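Local coordinates for HTH-type transcriptional activator AmpR (Pseudomonas aeruginosa PAO1, PDB 5MMH), which activates transcription of the beta-lactamase gene ampC, with an effector domain, the part present here, that recognises muropeptides derived from the cell wall, at residues 80-85 with 176-181; 96-101 with 116-121. All coordinates share one frame; numbering follows the deposited sequence.

Contact 1. Residues 80-85 with 176-181; sequences EAPLTV and EVSTGS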
loop_
_atom_site.group_PDB
_atom_site.type_symbol
_atom_site.label_atom_id
_atom_site.label_comp_id
_atom_site.label_asym_id
_atom_site.label_seq_id
_atom_site.Cartn_x
_atom_site.Cartn_y
_atom_site.Cartn_z
ATOM N N GLU A 80 19.378 8.174 -0.145
ATOM C CA GLU A 80 19.200 7.204 0.933
ATOM C C GLU A 80 17.837 7.354 1.600
ATOM O O GLU A 80 17.280 8.452 1.701
ATOM C CB GLU A 80 20.264 7.386 2.033
ATOM C CG GLU A 80 21.678 6.944 1.733
ATOM C CD GLU A 80 22.654 7.271 2.878
ATOM O OE1 GLU A 80 22.564 6.615 3.938
ATOM O OE2 GLU A 80 23.501 8.192 2.728
ATOM N N ALA A 81 17.314 6.247 2.113
ATOM C CA ALA A 81 16.100 6.280 2.931
ATOM C C ALA A 81 16.379 5.496 4.202
ATOM O O ALA A 81 16.036 4.310 4.298
ATOM C CB ALA A 81 14.889 5.724 2.179
ATOM N N PRO A 82 17.004 6.126 5.198
ATOM C CA PRO A 82 17.265 5.423 6.453
ATOM C C PRO A 82 15.959 5.082 7.140
ATOM O O PRO A 82 14.966 5.806 7.038
ATOM C CB PRO A 82 18.074 6.431 7.280
ATOM C CG PRO A 82 18.463 7.507 6.322
ATOM C CD PRO A 82 17.410 7.538 5.277
ATOM N N LEU A 83 15.981 3.970 7.851
ATOM C CA LEU A 83 14.812 3.436 8.531
ATOM C C LEU A 83 14.812 3.859 9.996
ATOM O O LEU A 83 15.855 3.835 10.658
ATOM C CB LEU A 83 14.796 1.910 8.439
ATOM C CG LEU A 83 14.702 1.299 7.045
ATOM C CD1 LEU A 83 14.541 -0.210 7.129
ATOM C CD2 LEU A 83 13.539 1.914 6.287
ATOM N N THR A 84 13.637 4.228 10.504
ATOM C CA THR A 84 13.489 4.542 11.916
ATOM C C THR A 84 12.179 3.962 12.441
ATOM O O THR A 84 11.289 3.583 11.677
ATOM C CB THR A 84 13.546 6.059 12.157
ATOM O OG1 THR A 84 13.974 6.302 13.498
ATOM C CG2 THR A 84 12.176 6.718 11.925
ATOM N N VAL A 85 12.069 3.916 13.766
ATOM C CA VAL A 85 10.860 3.446 14.435
ATOM C C VAL A 85 9.781 4.519 14.353
ATOM O O VAL A 85 10.023 5.682 14.696
ATOM C CB VAL A 85 11.162 3.076 15.893
ATOM C CG1 VAL A 85 9.885 2.976 16.679
ATOM C CG2 VAL A 85 11.941 1.765 15.967
ATOM N N GLU A 176 18.674 5.756 13.668
ATOM C CA GLU A 176 18.389 5.327 12.301
ATOM C C GLU A 176 19.301 4.168 11.933
ATOM O O GLU A 176 20.312 3.913 12.590
ATOM C CB GLU A 176 18.629 6.436 11.267
ATOM C CG GLU A 176 17.884 7.714 11.452
ATOM C CD GLU A 176 18.235 8.711 10.381
ATOM O OE1 GLU A 176 19.301 8.540 9.752
ATOM O OE2 GLU A 176 17.461 9.669 10.167
ATOM N N VAL A 177 18.964 3.506 10.830
ATOM C CA VAL A 177 19.857 2.553 10.186
ATOM C C VAL A 177 19.664 2.667 8.684
ATOM O O VAL A 177 18.532 2.767 8.193
ATOM C CB VAL A 177 19.611 1.114 10.679
ATOM C CG1 VAL A 177 18.132 0.689 10.445
ATOM C CG2 VAL A 177 20.567 0.162 10.003
ATOM N N SER A 178 20.775 2.646 7.956
ATOM C CA SER A 178 20.800 2.825 6.509
ATOM C C SER A 178 20.850 1.453 5.861
ATOM O O SER A 178 21.886 0.788 5.895
ATOM C CB SER A 178 22.017 3.653 6.085
ATOM O OG SER A 178 21.813 5.045 6.252
ATOM N N THR A 179 19.745 1.020 5.268
ATOM C CA THR A 179 19.731 -0.278 4.611
ATOM C C THR A 179 19.569 -0.196 3.101
ATOM O O THR A 179 19.859 -1.182 2.420
ATOM C CB THR A 179 18.608 -1.156 5.171
ATOM O OG1 THR A 179 17.342 -0.576 4.839
ATOM C CG2 THR A 179 18.728 -1.254 6.677
ATOM N N GLY A 180 19.123 0.937 2.567
ATOM C CA GLY A 180 18.892 1.034 1.139
ATOM C C GLY A 180 18.614 2.457 0.714
ATOM O O GLY A 180 18.542 3.377 1.532
ATOM N N SER A 181 18.466 2.620 -0.600
ATOM C CA SER A 181 18.216 3.893 -1.245
ATOM C C SER A 181 17.074 3.708 -2.229
ATOM O O SER A 181 16.673 2.586 -2.529
ATOM C CB SER A 181 19.459 4.397 -1.994
ATOM O OG SER A 181 20.565 4.501 -1.123
HETATM O O HOH W 1 17.293 2.231 4.478
#
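L83 N donates to the backbone oxygen V177 O at 2.8 Å, nearly straight, with the donor tilted 21° from the carbonyl plane. P82 CA adds a weak CA-H...O contact to the same V177 O at 3.4 Å. V177 N returns a hydrogen bond to L83 O at 3.1 Å. L83 and V177 thus form an antiparallel hydrogen-bonded pair, isolated as a single bridge. E80 and S181 form an antiparallel non-hydrogen-bonded pair. It is flanked by the bond from A81 N to G180 O at 3.2 Å, on a lone pair and in the carbonyl plane. The register slips by one residue between the two pairings. In the gap, a water accepts from T179 N and lies close to A81 O.

The side chains close the margins. S178 OG donates to E80 OE1 at 2.9 Å and meets it nearly along its C-O axis. E80 CG stands beside its own backbone N (chi1 -73°), and the extended chain beyond it carries the carboxylate to that serine. P82 and E176 lie side by side, and E176 OE1 comes 3.5 Å from P82 CB. E176 OE2 forms a salt bridge with R171. L83 crosses T179 at about a right angle, with L83 CD1 3.6 Å from T179 OG1. L83 also packs on L154 and P156.

The pairing joins strand 73-86 to the approach of strand 181-187. This is consistent with the paired crossover connections between the two subdomains of LysR-type effector domains. Backbone bonds dominate the join, while the acidic groups are engaged separately: E80 by a serine hydroxyl and E176 by an arginine, which probably favours both as carboxylates.

Contact 2. Residues 96-101 with 116-121; sequences HSPADL and PLWFQA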
loop_
_atom_site.group_PDB
_atom_site.type_symbol
_atom_site.label_atom_id
_atom_site.label_comp_id
_atom_site.label_asym_id
_atom_site.label_seq_id
_atom_site.Cartn_x
_atom_site.Cartn_y
_atom_site.Cartn_z
ATOM N N HIS A 96 10.043 4.169 26.611
ATOM C CA HIS A 96 11.074 4.986 27.239
ATOM C C HIS A 96 12.468 4.659 26.737
ATOM O O HIS A 96 13.285 5.562 26.557
ATOM C CB HIS A 96 11.024 4.821 28.769
ATOM C CG HIS A 96 9.634 4.801 29.330
ATOM N ND1 HIS A 96 9.214 3.862 30.251
ATOM C CD2 HIS A 96 8.564 5.599 29.095
ATOM C CE1 HIS A 96 7.949 4.085 30.559
ATOM N NE2 HIS A 96 7.530 5.133 29.870
ATOM N N SER A 97 12.758 3.392 26.505
ATOM C CA SER A 97 14.000 2.947 25.900
ATOM C C SER A 97 13.659 1.996 24.764
ATOM O O SER A 97 12.589 1.375 24.764
ATOM C CB SER A 97 14.895 2.239 26.926
ATOM O OG SER A 97 14.324 1.000 27.324
ATOM N N PRO A 98 14.548 1.863 23.771
ATOM C CA PRO A 98 14.326 0.867 22.712
ATOM C C PRO A 98 14.110 -0.549 23.232
ATOM O O PRO A 98 13.560 -1.385 22.506
ATOM C CB PRO A 98 15.606 0.954 21.880
ATOM C CG PRO A 98 16.062 2.374 22.072
ATOM C CD PRO A 98 15.716 2.717 23.497
ATOM N N ALA A 99 14.534 -0.837 24.471
ATOM C CA ALA A 99 14.334 -2.174 25.029
ATOM C C ALA A 99 12.856 -2.484 25.248
ATOM O O ALA A 99 12.449 -3.651 25.166
ATOM C CB ALA A 99 15.116 -2.322 26.333
ATOM N N ASP A 100 12.041 -1.453 25.506
ATOM C CA ASP A 100 10.592 -1.615 25.625
ATOM C C ASP A 100 9.932 -2.135 24.351
ATOM O O ASP A 100 8.765 -2.546 24.394
ATOM C CB ASP A 100 9.938 -0.281 26.000
ATOM C CG ASP A 100 10.320 0.201 27.386
ATOM O OD1 ASP A 100 10.256 1.426 27.619
ATOM O OD2 ASP A 100 10.657 -0.640 28.248
ATOM N N LEU A 101 10.627 -2.100 23.214
ATOM C CA LEU A 101 9.974 -2.417 21.949
ATOM C C LEU A 101 9.506 -3.863 21.890
ATOM O O LEU A 101 8.551 -4.166 21.166
ATOM C CB LEU A 101 10.914 -2.135 20.785
ATOM C CG LEU A 101 11.057 -0.667 20.417
ATOM C CD1 LEU A 101 12.249 -0.534 19.495
ATOM C CD2 LEU A 101 9.791 -0.172 19.746
ATOM N N PRO A 116 16.745 -6.491 13.228
ATOM C CA PRO A 116 18.039 -6.727 13.889
ATOM C C PRO A 116 19.069 -5.666 13.549
ATOM O O PRO A 116 19.818 -5.237 14.434
ATOM C CB PRO A 116 18.453 -8.124 13.396
ATOM C CG PRO A 116 17.547 -8.452 12.280
ATOM C CD PRO A 116 16.282 -7.687 12.505
ATOM N N LEU A 117 19.106 -5.192 12.304
ATOM C CA LEU A 117 20.051 -4.129 11.964
ATOM C C LEU A 117 19.781 -2.876 12.774
ATOM O O LEU A 117 20.716 -2.230 13.255
ATOM C CB LEU A 117 19.995 -3.816 10.472
ATOM C CG LEU A 117 20.873 -4.731 9.613
ATOM C CD1 LEU A 117 20.708 -4.442 8.132
ATOM C CD2 LEU A 117 22.327 -4.577 10.033
ATOM N N TRP A 118 18.503 -2.529 12.957
ATOM C CA TRP A 118 18.185 -1.311 13.688
ATOM C C TRP A 118 18.508 -1.449 15.168
ATOM O O TRP A 118 19.016 -0.503 15.781
ATOM C CB TRP A 118 16.719 -0.948 13.515
ATOM C CG TRP A 118 16.354 0.351 14.190
ATOM C CD1 TRP A 118 16.360 1.591 13.622
ATOM C CD2 TRP A 118 15.911 0.532 15.542
ATOM N NE1 TRP A 118 15.952 2.533 14.530
ATOM C CE2 TRP A 118 15.667 1.910 15.717
ATOM C CE3 TRP A 118 15.686 -0.335 16.620
ATOM C CZ2 TRP A 118 15.226 2.444 16.930
ATOM C CZ3 TRP A 118 15.244 0.199 17.831
ATOM C CH2 TRP A 118 15.016 1.569 17.971
ATOM N N PHE A 119 18.190 -2.602 15.765
ATOM C CA PHE A 119 18.522 -2.816 17.170
ATOM C C PHE A 119 20.022 -2.648 17.397
ATOM O O PHE A 119 20.448 -1.977 18.343
ATOM C CB PHE A 119 18.045 -4.199 17.628
ATOM C CG PHE A 119 16.573 -4.255 17.985
ATOM C CD1 PHE A 119 15.975 -3.228 18.705
ATOM C CD2 PHE A 119 15.786 -5.325 17.585
ATOM C CE1 PHE A 119 14.618 -3.271 19.026
ATOM C CE2 PHE A 119 14.430 -5.382 17.903
ATOM C CZ PHE A 119 13.841 -4.354 18.622
ATOM N N GLN A 120 20.837 -3.239 16.521
ATOM C CA GLN A 120 22.275 -3.002 16.551
ATOM C C GLN A 120 22.581 -1.516 16.606
ATOM O O GLN A 120 23.211 -1.029 17.547
ATOM C CB GLN A 120 22.921 -3.611 15.321
ATOM C CG GLN A 120 23.224 -5.062 15.420
ATOM C CD GLN A 120 24.224 -5.441 14.366
ATOM O OE1 GLN A 120 24.692 -4.580 13.607
ATOM N NE2 GLN A 120 24.570 -6.719 14.306
ATOM N N ALA A 121 22.117 -0.773 15.602
ATOM C CA ALA A 121 22.362 0.664 15.567
ATOM C C ALA A 121 21.944 1.351 16.864
ATOM O O ALA A 121 22.509 2.388 17.225
ATOM C CB ALA A 121 21.636 1.284 14.377
#
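The indole of W118 meets P98 and L101 on opposite sides of its ring plane, both at a slant. Both touch the CZ3-CH2 end of the six-membered ring. L101 CD1 lies 3.5 Å from W118 CZ3. P98 CB lies 4.0 Å from W118 CH2. In the plane of the indole, at its edge, sits F119 CD1, from the next residue of the same helix. The phenyl ring is met by the same leucine methyl: L101 CD1 is 3.7 Å from F119 CE1, again at a slant.

One methyl group therefore touches both rings. The leucine crosses the tryptophan at about a right angle. W118 CG points opposite its backbone N (chi1 -177°), which sends the indole out from the helix towards 96-101. F119 CG lies beside its own N instead (chi1 -81°), and the two rings end up as neighbours. W118 NE1, the polar atom of the indole, donates to T175 O, and this should limit how far the ring can turn.

The segment 96-101 is shaped by its own backbone. L101 N bonds to P98 O at 3.1 Å, as in a 3-10 turn. The same P98 O also approaches the phenyl ring obliquely, 4.1 Å from F119 CE1. The turn presents P98 and L101 towards the aromatic pair. The contact itself is small and largely apolar.

P98 is also flanked by L124 and F173, and L101 by L95. F119 meets the ring of W115, one turn earlier in its helix, with the planes at about 40°. The packing joins helix 114-121 to the 3-10 turn that lies between helix 89-93 and strand 106-109.

From the N terminus, strand 73-86 brings in residues 80-85, the first half of contact 1. The chain then passes helix 89-93 and reaches 96-101. Strand 106-109 follows, and helix 114-121 returns to close contact 2 over a short loop. Contact 1 closes much later, when 176-181 arrives just before strand 181-187. Contact 2 is thus nested inside the loop of contact 1. Their centres are 14 Å apart, and they touch where W118 packs on V85 and V177 and A121 lies against E176. Helix 114-121 therefore packs on two sets of neighbours: the turn at 96-101 and the paired segments of contact 1.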